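Local coordinates for ThermoDBP-single stranded DNA binding protein (PDB 3TEK) that binds single-stranded DNA in Thermoproteus tenax and takes the place of the canonical single-stranded DNA-binding protein in the Thermoproteales, at residues A37-L40 and G45-G48; K97-E102 and F116-E121; L55-V60 and E87-L92. One frame throughout, in Å; residues are numbered along the deposited sequence.

Overall arrangement
The three contacts illustrate how helices are fastened to one another and to an antiparallel sheet. Contact 2 lays helix 83-108 on strand 116-124, and contact 3 joins an earlier part of the same helix to helix 52-68; their centres are about 14 Å apart and their nearest atoms about 5 Å. Contact 1 lies about 15 Å, centre to centre, from each of the others, yet touches both. Ala37 meets Phe100, Phe101 and Phe116 of contact 2, while Leu40 CD1 lies 4.0 Å from Leu55 CD1 on the helix of contact 3. Short helix 37-41 therefore bridges the two. No DNA is bound in this structure, and no contact can be assigned to a binding site.

Contact 1 (A37-L40 and G45-G48); sequences AGRL and GPGG
Arg39 and Gly45 bring their backbones together as the chain leaves the short helix 37-41 and turns back past it, their CA atoms only 4.2 Å apart. The carbonyl O of Arg39 rests 3.7 Å from CA of Gly45, a closeness made possible by the lack of a side chain on the glycine. One residue earlier, Gly38 O is 4.0 Å from Gly45 N, and the backbones meet by packing, with no hydrogen bond between the segments. Gly45 is buried by this fit, whereas Pro46 to Gly48 lead out into solvent.

The side-chain contact is between Arg39 and Pro46. CG of Arg39 is anti to the carbonyl carbon (chi1 -70°), and after an extended second torsion the chain bends at chi3, 44°, bringing the guanidinium near the proline. NH1 approaches CD of Pro46 obliquely at 4.4 Å, a loose touch. The charge itself is answered by a salt bridge from NH2 to Glu51, whose backbone also bonds to that of Arg39; Leu40 is tied likewise to Phe52, the first residue of helix 52-68. Held in this way, the glycine-rich loop containing 45-48 folds back on helix 37-41, a short helix-loop-helix connection leading to helix 52-68.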
# COMPACT_ATOMS: atom_id res chain seq x y z
N ALA A 37 -12.83 -6.46 0.09
CA ALA A 37 -12.89 -5.32 1.03
C ALA A 37 -12.78 -5.76 2.49
O ALA A 37 -12.00 -5.20 3.25
CB ALA A 37 -14.18 -4.51 0.83
N GLY A 38 -13.55 -6.78 2.87
CA GLY A 38 -13.46 -7.34 4.20
C GLY A 38 -12.04 -7.77 4.58
O GLY A 38 -11.59 -7.51 5.70
N ARG A 39 -11.35 -8.45 3.67
CA ARG A 39 -9.99 -8.95 3.95
C ARG A 39 -9.00 -7.81 4.04
O ARG A 39 -8.17 -7.77 4.94
CB ARG A 39 -9.49 -9.89 2.86
CG ARG A 39 -10.18 -11.24 2.79
CD ARG A 39 -9.51 -12.12 1.72
NE ARG A 39 -8.04 -12.08 1.76
CZ ARG A 39 -7.27 -12.67 2.67
NH1 ARG A 39 -7.79 -13.39 3.66
NH2 ARG A 39 -5.95 -12.55 2.58
N LEU A 40 -9.10 -6.89 3.10
CA LEU A 40 -8.10 -5.85 2.96
C LEU A 40 -8.30 -4.71 3.96
O LEU A 40 -7.34 -4.28 4.61
CB LEU A 40 -8.09 -5.29 1.53
CG LEU A 40 -7.09 -4.15 1.28
CD1 LEU A 40 -5.62 -4.59 1.44
CD2 LEU A 40 -7.40 -3.55 -0.10
N GLY A 45 -9.44 -10.28 7.57
CA GLY A 45 -8.05 -10.61 7.28
C GLY A 45 -7.40 -11.28 8.47
O GLY A 45 -8.02 -11.35 9.54
N PRO A 46 -6.15 -11.77 8.31
CA PRO A 46 -5.38 -12.39 9.39
C PRO A 46 -5.58 -11.73 10.76
O PRO A 46 -5.47 -10.51 10.89
CB PRO A 46 -3.93 -12.23 8.91
CG PRO A 46 -4.03 -12.21 7.41
CD PRO A 46 -5.45 -11.87 7.02
N GLY A 47 -5.85 -12.56 11.77
CA GLY A 47 -6.37 -12.07 13.04
C GLY A 47 -7.81 -11.68 12.81
O GLY A 47 -8.53 -12.34 12.04
N GLY A 48 -8.25 -10.61 13.46
CA GLY A 48 -9.52 -9.97 13.13
C GLY A 48 -9.22 -8.61 12.53
O GLY A 48 -9.92 -7.64 12.78

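Contact 2 (K97-E102 and F116-E121); sequences KKWFFE and FMISTE
Two residues along the strand from Ile118, which meets Trp99 across the contact, the hydroxyl OG1 of Thr120 is gripped twice, by the indole NE1 of Trp133 and by OG1 of Thr138. Both partners belong to strand 131-142, so this buried oxygen is satisfied within the sheet. Ile118 is secured on the other side, its backbone N bonded to Thr32 OG1.

The contact with the helix is wholly apolar. CG of Phe100 is anti to its backbone N (chi1 178°), which sends the ring off the helix toward the strand, and Phe116 comes to meet it from the opposite direction. CE1 of Phe100 lies over one face of Phe116, 3.5 Å above the plane and offset toward the rim, while CZ falls outside the rim. The planes are inclined at 35° with centroids 4.5 Å apart, an oblique meeting of two rings. Packing is tight, for CZ of Phe100 comes within 3.3 Å of CE2 of Phe116. Within the helix, CD2 of Phe100 stands 3.7 Å above the centre of the Phe101 ring, so that one aromatic ring touches two others.

One helix position earlier, Trp99 presents the CZ3 edge of its indole to Ile118, whose CD1 lies near the indole plane at 4.0 Å. Ala37, Leu40 and Leu140 extend the apolar surroundings. Cohesion between helix and strand thus comes from aromatic and aliphatic packing, while the strand's polar groups at Ile118 and Thr120 bond to a neighbouring strand and an adjoining loop.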
# COMPACT_ATOMS: atom_id res chain seq x y z
N LYS A 97 -9.02 3.61 1.47
CA LYS A 97 -10.32 3.08 1.86
C LYS A 97 -11.41 4.02 1.39
O LYS A 97 -12.43 3.57 0.86
CB LYS A 97 -10.38 2.92 3.37
CG LYS A 97 -11.58 2.21 3.92
CD LYS A 97 -11.35 1.97 5.42
CE LYS A 97 -12.62 1.58 6.16
NZ LYS A 97 -12.42 1.78 7.64
N LYS A 98 -11.19 5.32 1.58
CA LYS A 98 -12.15 6.33 1.14
C LYS A 98 -12.31 6.32 -0.39
O LYS A 98 -13.42 6.34 -0.93
CB LYS A 98 -11.70 7.72 1.61
CG LYS A 98 -12.77 8.80 1.42
CD LYS A 98 -12.47 10.10 2.19
CE LYS A 98 -11.96 11.23 1.29
NZ LYS A 98 -12.02 12.58 1.96
N TRP A 99 -11.19 6.33 -1.08
CA TRP A 99 -11.21 6.18 -2.52
C TRP A 99 -12.01 4.93 -2.96
O TRP A 99 -12.80 5.01 -3.90
CB TRP A 99 -9.78 6.13 -3.07
CG TRP A 99 -9.77 5.78 -4.49
CD1 TRP A 99 -10.02 6.62 -5.53
CD2 TRP A 99 -9.53 4.49 -5.04
NE1 TRP A 99 -9.94 5.91 -6.72
CE2 TRP A 99 -9.65 4.60 -6.45
CE3 TRP A 99 -9.22 3.24 -4.49
CZ2 TRP A 99 -9.46 3.51 -7.32
CZ3 TRP A 99 -9.02 2.16 -5.35
CH2 TRP A 99 -9.15 2.30 -6.75
N PHE A 100 -11.80 3.79 -2.28
CA PHE A 100 -12.45 2.53 -2.70
C PHE A 100 -13.95 2.60 -2.51
O PHE A 100 -14.70 2.28 -3.40
CB PHE A 100 -11.95 1.34 -1.91
CG PHE A 100 -12.62 0.05 -2.29
CD1 PHE A 100 -12.27 -0.61 -3.45
CD2 PHE A 100 -13.64 -0.46 -1.51
CE1 PHE A 100 -12.90 -1.82 -3.82
CE2 PHE A 100 -14.31 -1.66 -1.87
CZ PHE A 100 -13.93 -2.34 -3.02
N PHE A 101 -14.38 3.03 -1.34
CA PHE A 101 -15.79 3.03 -1.04
C PHE A 101 -16.53 4.18 -1.68
O PHE A 101 -17.66 4.00 -2.09
CB PHE A 101 -16.03 3.00 0.46
CG PHE A 101 -15.77 1.67 1.06
CD1 PHE A 101 -16.66 0.63 0.85
CD2 PHE A 101 -14.61 1.44 1.81
CE1 PHE A 101 -16.42 -0.63 1.38
CE2 PHE A 101 -14.38 0.19 2.36
CZ PHE A 101 -15.27 -0.85 2.14
N GLU A 102 -15.90 5.34 -1.77
CA GLU A 102 -16.61 6.53 -2.22
C GLU A 102 -16.45 6.84 -3.70
O GLU A 102 -17.26 7.59 -4.26
CB GLU A 102 -16.20 7.74 -1.39
CG GLU A 102 -16.52 7.58 0.08
CD GLU A 102 -16.32 8.84 0.91
OE1 GLU A 102 -16.25 8.71 2.15
OE2 GLU A 102 -16.23 9.95 0.33
N PHE A 116 -11.14 -8.05 -6.12
CA PHE A 116 -10.40 -7.01 -6.83
C PHE A 116 -8.92 -6.97 -6.45
O PHE A 116 -8.50 -7.59 -5.46
CB PHE A 116 -11.02 -5.63 -6.55
CG PHE A 116 -11.02 -5.25 -5.11
CD1 PHE A 116 -9.87 -4.70 -4.50
CD2 PHE A 116 -12.14 -5.45 -4.32
CE1 PHE A 116 -9.87 -4.37 -3.14
CE2 PHE A 116 -12.15 -5.14 -2.96
CZ PHE A 116 -11.03 -4.59 -2.37
N MET A 117 -8.15 -6.18 -7.16
CA MET A 117 -6.85 -5.81 -6.68
C MET A 117 -6.56 -4.34 -6.96
O MET A 117 -7.02 -3.79 -7.93
CB MET A 117 -5.77 -6.70 -7.25
CG MET A 117 -5.85 -6.88 -8.69
SD MET A 117 -4.76 -8.16 -9.27
CE MET A 117 -5.23 -8.16 -10.95
N ILE A 118 -5.82 -3.71 -6.09
CA ILE A 118 -5.49 -2.33 -6.27
C ILE A 118 -4.01 -2.22 -6.51
O ILE A 118 -3.23 -2.82 -5.83
CB ILE A 118 -5.84 -1.55 -5.04
CG1 ILE A 118 -7.34 -1.60 -4.84
CG2 ILE A 118 -5.39 -0.13 -5.13
CD1 ILE A 118 -7.78 -1.19 -3.53
N SER A 119 -3.62 -1.47 -7.52
CA SER A 119 -2.22 -1.14 -7.69
C SER A 119 -2.09 0.37 -7.47
O SER A 119 -2.91 1.17 -7.96
CB SER A 119 -1.71 -1.49 -9.06
OG SER A 119 -2.32 -0.65 -10.02
N THR A 120 -1.07 0.74 -6.73
CA THR A 120 -0.81 2.15 -6.48
C THR A 120 0.68 2.41 -6.36
O THR A 120 1.49 1.48 -6.42
CB THR A 120 -1.58 2.64 -5.25
OG1 THR A 120 -1.52 4.09 -5.18
CG2 THR A 120 -1.05 1.96 -3.98
N GLU A 121 1.04 3.67 -6.26
CA GLU A 121 2.43 4.07 -6.09
C GLU A 121 2.59 4.91 -4.85
O GLU A 121 1.73 5.74 -4.55
CB GLU A 121 2.90 4.90 -7.27
CG GLU A 121 2.96 4.15 -8.57
CD GLU A 121 3.86 4.85 -9.60
OE1 GLU A 121 4.41 5.96 -9.33
OE2 GLU A 121 4.01 4.27 -10.68

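Contact 3 (L55-V60 and E87-L92); sequences LLFGAV and ETSREL
Leu56 supplies both methyls to the meeting of the two helices. Its CD2 rests against CB of Ser89 at 3.7 Å, and CD1 meets CD2 of Leu92 at 3.8 Å, so the branched end straddles two residues that lie on the same side of helix 83-108. The two leucines cross obliquely, each with CG anti to its backbone N (chi1 172° and 179°), an orientation that directs each toward the other helix. Beside them the ring of Phe57 turns its edge to Ser89, with OG of Ser89 near the ring plane, 4.3 Å from CE1 of Phe57.

That hydroxyl is engaged elsewhere. With OG set between the backbone N and the carbonyl carbon, Ser89 bonds back to Arg86 O of its own helix and weakly to Phe85 O, leaving its CB as the small surface that Leu56 touches. Phe85 also meets the Phe57 ring.

Farther out, the sheet forms the floor: Leu122 touches both Leu56 and Leu92, Trp30 lies against Leu56, and Trp133 against Leu92. The short helical segments run at 123° to each other with their axes 12.0 Å apart at closest approach, a wide separation that the reach of the leucines spans. With the Ser89 hydroxyl bonded within its own helix, the cross-helix contact rests on apolar packing, and dispersion and hydrophobic burial join helices 52-68 and 83-108 over the sheet.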
# COMPACT_ATOMS: atom_id res chain seq x y z
N LEU A 55 0.45 -6.08 4.69
CA LEU A 55 0.88 -6.01 3.30
C LEU A 55 1.79 -4.79 3.09
O LEU A 55 2.86 -4.89 2.48
CB LEU A 55 -0.33 -5.99 2.35
CG LEU A 55 -1.24 -7.26 2.45
CD1 LEU A 55 -2.54 -7.08 1.65
CD2 LEU A 55 -0.53 -8.55 2.04
N LEU A 56 1.37 -3.64 3.62
CA LEU A 56 2.11 -2.41 3.40
C LEU A 56 3.52 -2.50 4.00
O LEU A 56 4.51 -2.09 3.40
CB LEU A 56 1.35 -1.22 4.00
CG LEU A 56 2.06 0.11 4.02
CD1 LEU A 56 2.16 0.61 2.61
CD2 LEU A 56 1.31 1.11 4.85
N PHE A 57 3.58 -3.06 5.20
CA PHE A 57 4.83 -3.16 5.95
C PHE A 57 5.83 -4.08 5.31
O PHE A 57 7.02 -3.78 5.29
CB PHE A 57 4.54 -3.59 7.39
CG PHE A 57 4.10 -2.45 8.29
CD1 PHE A 57 3.25 -1.45 7.83
CD2 PHE A 57 4.53 -2.38 9.61
CE1 PHE A 57 2.84 -0.39 8.65
CE2 PHE A 57 4.12 -1.31 10.45
CZ PHE A 57 3.26 -0.33 9.95
N GLY A 58 5.35 -5.19 4.77
CA GLY A 58 6.19 -6.08 3.98
C GLY A 58 6.68 -5.40 2.73
O GLY A 58 7.84 -5.53 2.34
N ALA A 59 5.79 -4.62 2.10
CA ALA A 59 6.17 -3.87 0.91
C ALA A 59 7.29 -2.85 1.21
O ALA A 59 8.25 -2.74 0.45
CB ALA A 59 4.94 -3.16 0.28
N VAL A 60 7.19 -2.15 2.34
CA VAL A 60 8.21 -1.15 2.70
C VAL A 60 9.53 -1.82 3.06
O VAL A 60 10.59 -1.41 2.58
CB VAL A 60 7.68 -0.24 3.80
CG1 VAL A 60 8.76 0.65 4.35
CG2 VAL A 60 6.46 0.55 3.23
N GLU A 87 1.77 7.43 11.39
CA GLU A 87 0.73 8.40 10.99
C GLU A 87 0.46 8.41 9.47
O GLU A 87 -0.69 8.41 9.04
CB GLU A 87 1.12 9.81 11.43
CG GLU A 87 0.24 10.90 10.82
CD GLU A 87 -1.22 10.71 11.17
OE1 GLU A 87 -1.48 9.98 12.16
OE2 GLU A 87 -2.11 11.26 10.46
N THR A 88 1.51 8.44 8.67
CA THR A 88 1.35 8.50 7.22
C THR A 88 0.88 7.16 6.63
O THR A 88 0.17 7.15 5.65
CB THR A 88 2.60 9.06 6.48
OG1 THR A 88 3.76 8.22 6.66
CG2 THR A 88 2.88 10.52 6.91
N SER A 89 1.22 6.03 7.28
CA SER A 89 0.62 4.76 6.90
C SER A 89 -0.89 4.75 7.20
O SER A 89 -1.69 4.26 6.39
CB SER A 89 1.38 3.58 7.54
OG SER A 89 1.09 3.54 8.92
N ARG A 90 -1.30 5.34 8.31
CA ARG A 90 -2.73 5.49 8.59
C ARG A 90 -3.43 6.40 7.60
O ARG A 90 -4.58 6.17 7.29
CB ARG A 90 -2.98 6.01 10.00
CG ARG A 90 -2.84 4.94 11.05
CD ARG A 90 -4.21 4.11 11.05
NE ARG A 90 -4.19 2.90 11.88
CZ ARG A 90 -5.22 2.05 12.01
NH1 ARG A 90 -6.38 2.26 11.38
NH2 ARG A 90 -5.09 0.99 12.78
N GLU A 91 -2.74 7.45 7.14
CA GLU A 91 -3.32 8.41 6.19
C GLU A 91 -3.51 7.75 4.84
O GLU A 91 -4.49 7.99 4.16
CB GLU A 91 -2.44 9.67 6.08
CG GLU A 91 -2.58 10.62 7.28
CD GLU A 91 -1.58 11.76 7.26
OE1 GLU A 91 -0.99 11.99 6.20
OE2 GLU A 91 -1.39 12.45 8.30
N LEU A 92 -2.55 6.90 4.46
CA LEU A 92 -2.68 6.05 3.27
C LEU A 92 -3.86 5.08 3.34
O LEU A 92 -4.60 4.91 2.37
CB LEU A 92 -1.38 5.26 3.06
CG LEU A 92 -1.37 4.31 1.88
CD1 LEU A 92 -1.73 5.02 0.57
CD2 LEU A 92 0.04 3.62 1.82